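Local structure of integron gene cassette protein HFX_CASS2 (Uncultured bacterium, 3FXH) at residues N24-S29 with L76-D81; G99-T104 with C124-R129. The protein is of unknown function; it is encoded by a mobile integron gene cassette and forms an all-helical dimer. All coordinates share one frame; numbering follows the deposited sequence.

Interaction 1 of 2, residues N24-S29 with L76-D81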
loop_
_atom_site.group_PDB
_atom_site.type_symbol
_atom_site.label_atom_id
_atom_site.label_comp_id
_atom_site.label_asym_id
_atom_site.label_seq_id
_atom_site.Cartn_x
_atom_site.Cartn_y
_atom_site.Cartn_z
ATOM N N ASN A 24 -10.688 -16.078 -2.353
ATOM C CA ASN A 24 -10.611 -14.619 -2.345
ATOM C C ASN A 24 -9.975 -14.129 -1.062
ATOM O O ASN A 24 -9.230 -13.150 -1.053
ATOM C CB ASN A 24 -11.999 -13.997 -2.484
ATOM C CG ASN A 24 -12.544 -14.096 -3.892
ATOM O OD1 ASN A 24 -11.967 -14.766 -4.747
ATOM N ND2 ASN A 24 -13.664 -13.427 -4.141
ATOM N N LYS A 25 -10.282 -14.820 0.030
ATOM C CA LYS A 25 -9.727 -14.470 1.327
ATOM C C LYS A 25 -8.227 -14.723 1.318
ATOM O O LYS A 25 -7.440 -13.885 1.763
ATOM C CB LYS A 25 -10.407 -15.278 2.445
ATOM C CG LYS A 25 -9.544 -15.353 3.680
ATOM C CD LYS A 25 -10.348 -15.149 4.936
ATOM C CE LYS A 25 -9.447 -15.210 6.148
ATOM N NZ LYS A 25 -10.222 -15.529 7.360
ATOM N N HIS A 26 -7.845 -15.881 0.792
ATOM C CA HIS A 26 -6.439 -16.215 0.569
ATOM C C HIS A 26 -5.769 -15.156 -0.315
ATOM O O HIS A 26 -4.714 -14.607 0.029
ATOM C CB HIS A 26 -6.345 -17.606 -0.088
ATOM C CG HIS A 26 -4.959 -18.172 -0.141
ATOM N ND1 HIS A 26 -4.092 -17.921 -1.185
ATOM C CD2 HIS A 26 -4.296 -18.993 0.707
ATOM C CE1 HIS A 26 -2.949 -18.550 -0.966
ATOM N NE2 HIS A 26 -3.047 -19.210 0.173
ATOM N N ALA A 27 -6.386 -14.870 -1.457
ATOM C CA ALA A 27 -5.810 -13.930 -2.424
ATOM C C ALA A 27 -5.643 -12.529 -1.836
ATOM O O ALA A 27 -4.638 -11.863 -2.064
ATOM C CB ALA A 27 -6.662 -13.889 -3.685
ATOM N N THR A 28 -6.640 -12.085 -1.082
ATOM C CA THR A 28 -6.569 -10.804 -0.385
ATOM C C THR A 28 -5.379 -10.713 0.592
ATOM O O THR A 28 -4.619 -9.735 0.600
ATOM C CB THR A 28 -7.889 -10.551 0.341
ATOM O OG1 THR A 28 -8.921 -10.435 -0.638
ATOM C CG2 THR A 28 -7.827 -9.271 1.173
ATOM N N SER A 29 -5.231 -11.735 1.424
ATOM C CA SER A 29 -4.123 -11.794 2.359
ATOM C C SER A 29 -2.795 -11.841 1.640
ATOM O O SER A 29 -1.808 -11.290 2.128
ATOM C CB SER A 29 -4.259 -13.021 3.265
ATOM O OG SER A 29 -5.377 -12.850 4.111
ATOM N N LEU A 76 7.480 -14.402 2.647
ATOM C CA LEU A 76 6.265 -14.657 1.884
ATOM C C LEU A 76 5.531 -15.899 2.366
ATOM O O LEU A 76 5.761 -16.996 1.864
ATOM C CB LEU A 76 6.594 -14.799 0.401
ATOM C CG LEU A 76 7.165 -13.533 -0.241
ATOM C CD1 LEU A 76 7.953 -13.866 -1.497
ATOM C CD2 LEU A 76 6.069 -12.513 -0.518
ATOM N N TYR A 77 4.630 -15.728 3.326
ATOM C CA TYR A 77 3.891 -16.871 3.848
ATOM C C TYR A 77 2.891 -17.416 2.831
ATOM O O TYR A 77 2.599 -18.610 2.816
ATOM C CB TYR A 77 3.204 -16.519 5.166
ATOM C CG TYR A 77 4.185 -16.175 6.259
ATOM C CD1 TYR A 77 4.800 -17.173 7.003
ATOM C CD2 TYR A 77 4.518 -14.853 6.535
ATOM C CE1 TYR A 77 5.707 -16.866 7.995
ATOM C CE2 TYR A 77 5.425 -14.539 7.530
ATOM C CZ TYR A 77 6.015 -15.550 8.255
ATOM O OH TYR A 77 6.914 -15.247 9.249
ATOM N N TYR A 78 2.375 -16.539 1.976
ATOM C CA TYR A 78 1.427 -16.969 0.953
ATOM C C TYR A 78 2.067 -17.281 -0.395
ATOM O O TYR A 78 1.657 -18.217 -1.076
ATOM C CB TYR A 78 0.328 -15.922 0.765
ATOM C CG TYR A 78 -0.593 -15.815 1.951
ATOM C CD1 TYR A 78 -0.313 -14.938 2.990
ATOM C CD2 TYR A 78 -1.740 -16.596 2.039
ATOM C CE1 TYR A 78 -1.146 -14.840 4.085
ATOM C CE2 TYR A 78 -2.583 -16.501 3.134
ATOM C CZ TYR A 78 -2.279 -15.622 4.151
ATOM O OH TYR A 78 -3.109 -15.510 5.240
ATOM N N LEU A 79 3.072 -16.495 -0.784
ATOM C CA LEU A 79 3.535 -16.509 -2.171
ATOM C C LEU A 79 4.842 -17.271 -2.423
ATOM O O LEU A 79 5.297 -17.359 -3.565
ATOM C CB LEU A 79 3.615 -15.083 -2.715
ATOM C CG LEU A 79 2.230 -14.421 -2.672
ATOM C CD1 LEU A 79 2.333 -12.918 -2.651
ATOM C CD2 LEU A 79 1.359 -14.899 -3.828
ATOM N N ALA A 80 5.430 -17.823 -1.365
ATOM C CA ALA A 80 6.602 -18.687 -1.508
ATOM C C ALA A 80 6.155 -20.103 -1.867
ATOM O O ALA A 80 5.388 -20.716 -1.137
ATOM C CB ALA A 80 7.421 -18.699 -0.220
ATOM N N ASP A 81 6.631 -20.624 -2.991
ATOM C CA ASP A 81 6.208 -21.953 -3.432
ATOM C C ASP A 81 6.646 -23.061 -2.474
ATOM O O ASP A 81 6.198 -24.201 -2.595
ATOM C CB ASP A 81 6.678 -22.247 -4.858
ATOM C CG ASP A 81 8.184 -22.201 -4.998
ATOM O OD1 ASP A 81 8.873 -22.012 -3.973
ATOM O OD2 ASP A 81 8.675 -22.353 -6.137
#
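The rings of Y78 and H26 form a T-shaped (edge-to-face) pair. Their planes stand at 81° and their centroids are 5.0 Å apart. Y78 supplies the edge: its CD2 sits over one face of the imidazole, toward the rim, 3.5 Å from H26 NE2. H26 CG lies anti to the backbone N (chi1 -169°), which swings the imidazole out from the helix to meet the tyrosine.

The second kind of contact is van der Waals packing on S29. The phenol end of Y78 lies against the serine, with S29 CB 3.4 Å from Y78 OH. The same methylene carbon is 3.7 Å from Y78 CE1, and S29 C lies over one face of the ring, near its rim. One side chain thus uses its edge on H26 and a face on S29, about one helical turn apart. The arrangement pins the loop between helix 62-69 and helix 88-102 to the first turns of helix 24-43, in a fold built from helices and loops without strands. With an alanine here instead of the tyrosine, one face of the H26 ring would probably lose its aromatic partner and a gap would be likely to open beside S29.

No hydrogen bond joins the two segments themselves, but neighbouring residues hold each of them. Both imidazole nitrogens of H26 are engaged, NE2 with L85 O and ND1 with T90 OG1, so the rotation of the ring is set from outside the pair. On the loop side, Y77 N and Y78 N bond to the carboxylate of E33, so the loop is tied to helix 24-43 a little further along. Within the helix, T28 OG1 bonds to N24 O at 2.8 Å. N24 O also accepts from T28 N.

Interaction 2 of 2, residues G99-T104 with C124-R129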
loop_
_atom_site.group_PDB
_atom_site.type_symbol
_atom_site.label_atom_id
_atom_site.label_comp_id
_atom_site.label_asym_id
_atom_site.label_seq_id
_atom_site.Cartn_x
_atom_site.Cartn_y
_atom_site.Cartn_z
ATOM N N GLY A 99 0.305 -8.320 -14.778
ATOM C CA GLY A 99 0.467 -8.215 -16.216
ATOM C C GLY A 99 -0.625 -7.362 -16.829
ATOM O O GLY A 99 -0.347 -6.456 -17.620
ATOM N N ARG A 100 -1.868 -7.642 -16.446
ATOM C CA ARG A 100 -3.029 -6.927 -16.981
ATOM C C ARG A 100 -3.010 -5.443 -16.632
ATOM O O ARG A 100 -3.206 -4.586 -17.493
ATOM C CB ARG A 100 -4.332 -7.545 -16.466
ATOM C CG ARG A 100 -4.639 -8.920 -17.037
ATOM C CD ARG A 100 -6.031 -9.395 -16.632
ATOM N NE ARG A 100 -6.103 -9.911 -15.262
ATOM C CZ ARG A 100 -6.702 -9.284 -14.253
ATOM N NH1 ARG A 100 -7.265 -8.100 -14.448
ATOM N NH2 ARG A 100 -6.736 -9.842 -13.049
ATOM N N HIS A 101 -2.794 -5.145 -15.355
ATOM C CA HIS A 101 -2.822 -3.761 -14.903
ATOM C C HIS A 101 -1.617 -2.965 -15.407
ATOM O O HIS A 101 -1.765 -1.815 -15.831
ATOM C CB HIS A 101 -2.972 -3.684 -13.378
ATOM C CG HIS A 101 -4.310 -4.144 -12.881
ATOM N ND1 HIS A 101 -5.415 -3.318 -12.841
ATOM C CD2 HIS A 101 -4.722 -5.344 -12.406
ATOM C CE1 HIS A 101 -6.447 -3.992 -12.363
ATOM N NE2 HIS A 101 -6.053 -5.224 -12.090
ATOM N N ALA A 102 -0.434 -3.574 -15.398
ATOM C CA ALA A 102 0.757 -2.861 -15.857
ATOM C C ALA A 102 0.706 -2.621 -17.369
ATOM O O ALA A 102 1.477 -1.824 -17.903
ATOM C CB ALA A 102 2.023 -3.602 -15.475
ATOM N N ASN A 103 -0.193 -3.327 -18.052
ATOM C CA ASN A 103 -0.441 -3.094 -19.479
ATOM C C ASN A 103 -1.240 -1.817 -19.751
ATOM O O ASN A 103 -1.286 -1.350 -20.879
ATOM C CB ASN A 103 -1.173 -4.296 -20.099
ATOM C CG ASN A 103 -1.535 -4.080 -21.567
ATOM O OD1 ASN A 103 -0.677 -4.138 -22.446
ATOM N ND2 ASN A 103 -2.820 -3.852 -21.836
ATOM N N THR A 104 -1.873 -1.251 -18.727
ATOM C CA THR A 104 -2.763 -0.108 -18.951
ATOM C C THR A 104 -2.441 1.127 -18.112
ATOM O O THR A 104 -2.916 2.218 -18.420
ATOM C CB THR A 104 -4.246 -0.473 -18.725
ATOM O OG1 THR A 104 -4.457 -0.777 -17.342
ATOM C CG2 THR A 104 -4.646 -1.665 -19.582
ATOM N N CYS A 124 -1.363 -3.234 -6.678
ATOM C CA CYS A 124 -1.936 -4.111 -5.650
ATOM C C CYS A 124 -3.331 -3.655 -5.222
ATOM O O CYS A 124 -4.209 -4.477 -5.013
ATOM C CB CYS A 124 -1.033 -4.221 -4.429
ATOM S SG CYS A 124 0.401 -5.297 -4.712
ATOM N N LEU A 125 -3.535 -2.346 -5.062
ATOM C CA LEU A 125 -4.852 -1.850 -4.656
ATOM C C LEU A 125 -5.881 -2.078 -5.745
ATOM O O LEU A 125 -7.039 -2.369 -5.469
ATOM C CB LEU A 125 -4.802 -0.358 -4.271
ATOM C CG LEU A 125 -3.699 0.055 -3.292
ATOM C CD1 LEU A 125 -3.602 1.577 -3.199
ATOM C CD2 LEU A 125 -3.936 -0.533 -1.925
ATOM N N ALA A 126 -5.467 -1.939 -6.996
ATOM C CA ALA A 126 -6.372 -2.219 -8.097
ATOM C C ALA A 126 -6.760 -3.699 -8.068
ATOM O O ALA A 126 -7.881 -4.052 -8.368
ATOM C CB ALA A 126 -5.731 -1.854 -9.423
ATOM N N ILE A 127 -5.821 -4.555 -7.677
ATOM C CA ILE A 127 -6.062 -5.999 -7.640
ATOM C C ILE A 127 -7.024 -6.336 -6.505
ATOM O O ILE A 127 -7.922 -7.167 -6.660
ATOM C CB ILE A 127 -4.731 -6.784 -7.511
ATOM C CG1 ILE A 127 -3.884 -6.587 -8.770
ATOM C CG2 ILE A 127 -4.976 -8.288 -7.306
ATOM C CD1 ILE A 127 -2.482 -7.233 -8.682
ATOM N N LEU A 128 -6.854 -5.663 -5.372
ATOM C CA LEU A 128 -7.749 -5.845 -4.241
ATOM C C LEU A 128 -9.192 -5.520 -4.622
ATOM O O LEU A 128 -10.116 -6.223 -4.239
ATOM C CB LEU A 128 -7.314 -4.973 -3.060
ATOM C CG LEU A 128 -6.036 -5.411 -2.347
ATOM C CD1 LEU A 128 -5.703 -4.403 -1.258
ATOM C CD2 LEU A 128 -6.227 -6.807 -1.765
ATOM N N ARG A 129 -9.379 -4.437 -5.362
ATOM C CA ARG A 129 -10.707 -4.091 -5.856
ATOM C C ARG A 129 -11.281 -5.242 -6.686
ATOM O O ARG A 129 -12.457 -5.614 -6.550
ATOM C CB ARG A 129 -10.642 -2.823 -6.704
ATOM C CG ARG A 129 -10.421 -1.545 -5.915
ATOM C CD ARG A 129 -10.676 -0.332 -6.798
ATOM N NE ARG A 129 -10.575 0.925 -6.065
ATOM C CZ ARG A 129 -11.487 1.366 -5.202
ATOM N NH1 ARG A 129 -12.568 0.642 -4.944
ATOM N NH2 ARG A 129 -11.315 2.531 -4.589
#
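H101 lays its imidazole against A126 and I127 where helix 88-102 packs on helix 116-131 in this all-helical fold. The main contact is a CH-pi interaction. The methyl carbon A126 CB sits over one ring face, 4.0 Å from the ring centroid and 29° off the normal. Its offset is toward the ND1-CE1 side, and A126 CB is 3.7 Å from H101 CE1.

I127 meets the ring at its CD2 atom. I127 CG1 is 3.9 Å from H101 CD2 and approaches the ring obliquely. The methyl of A126 and the methylene of I127 thus touch different parts of one ring. No hydrogen bond joins the two segments, and the buried surface is small, 114 Å² summed over both sides. H101 and A126 are also the residues whose CA atoms come nearest, at 7.8 Å. Both point their CB atoms toward the opposite helix. H101 CG lies anti to its own carbonyl carbon (chi1 -68°), and this turns the ring toward helix 116-131.

Further out, the H101 side chain also touches I123 and E130, about one turn before and one turn after its main partners on helix 116-131. I127 packs back on F93 and A97 of helix 88-102. A salt bridge from R100 NH2 to E130 OE1 ties the same two helices together beside the ring. L125 and R129 lie against H32 of the second subunit, so helix 116-131 also takes part in the dimer interface.

Behind the ring, H101 O accepts two bonds from T104. T104 N bonds to H101 O at 3.0 Å. T104 OG1 reaches H101 O at 3.3 Å, with a C=O...donor angle of 124° and tilted 26° from the carbonyl plane.

In the fold
Interactions 1 and 2 have centres about 16 Å apart and follow one another along the chain. Interaction 1 joins the start of helix 24-43 to a loop; interaction 2 joins helices 88-102 and 116-131. They touch directly through packing, with T28 O 4.1 Å from L128 CD2. Helix 88-102 also links them, because it carries both T90, which bonds H26, and H101. The dimer makes a second link: S29 OG of one subunit and R129 NH2 of the second subunit form a weak hydrogen bond. Both contacts therefore border the subunit interface. The function of the protein is unknown, so neither contact can be tied to an active site.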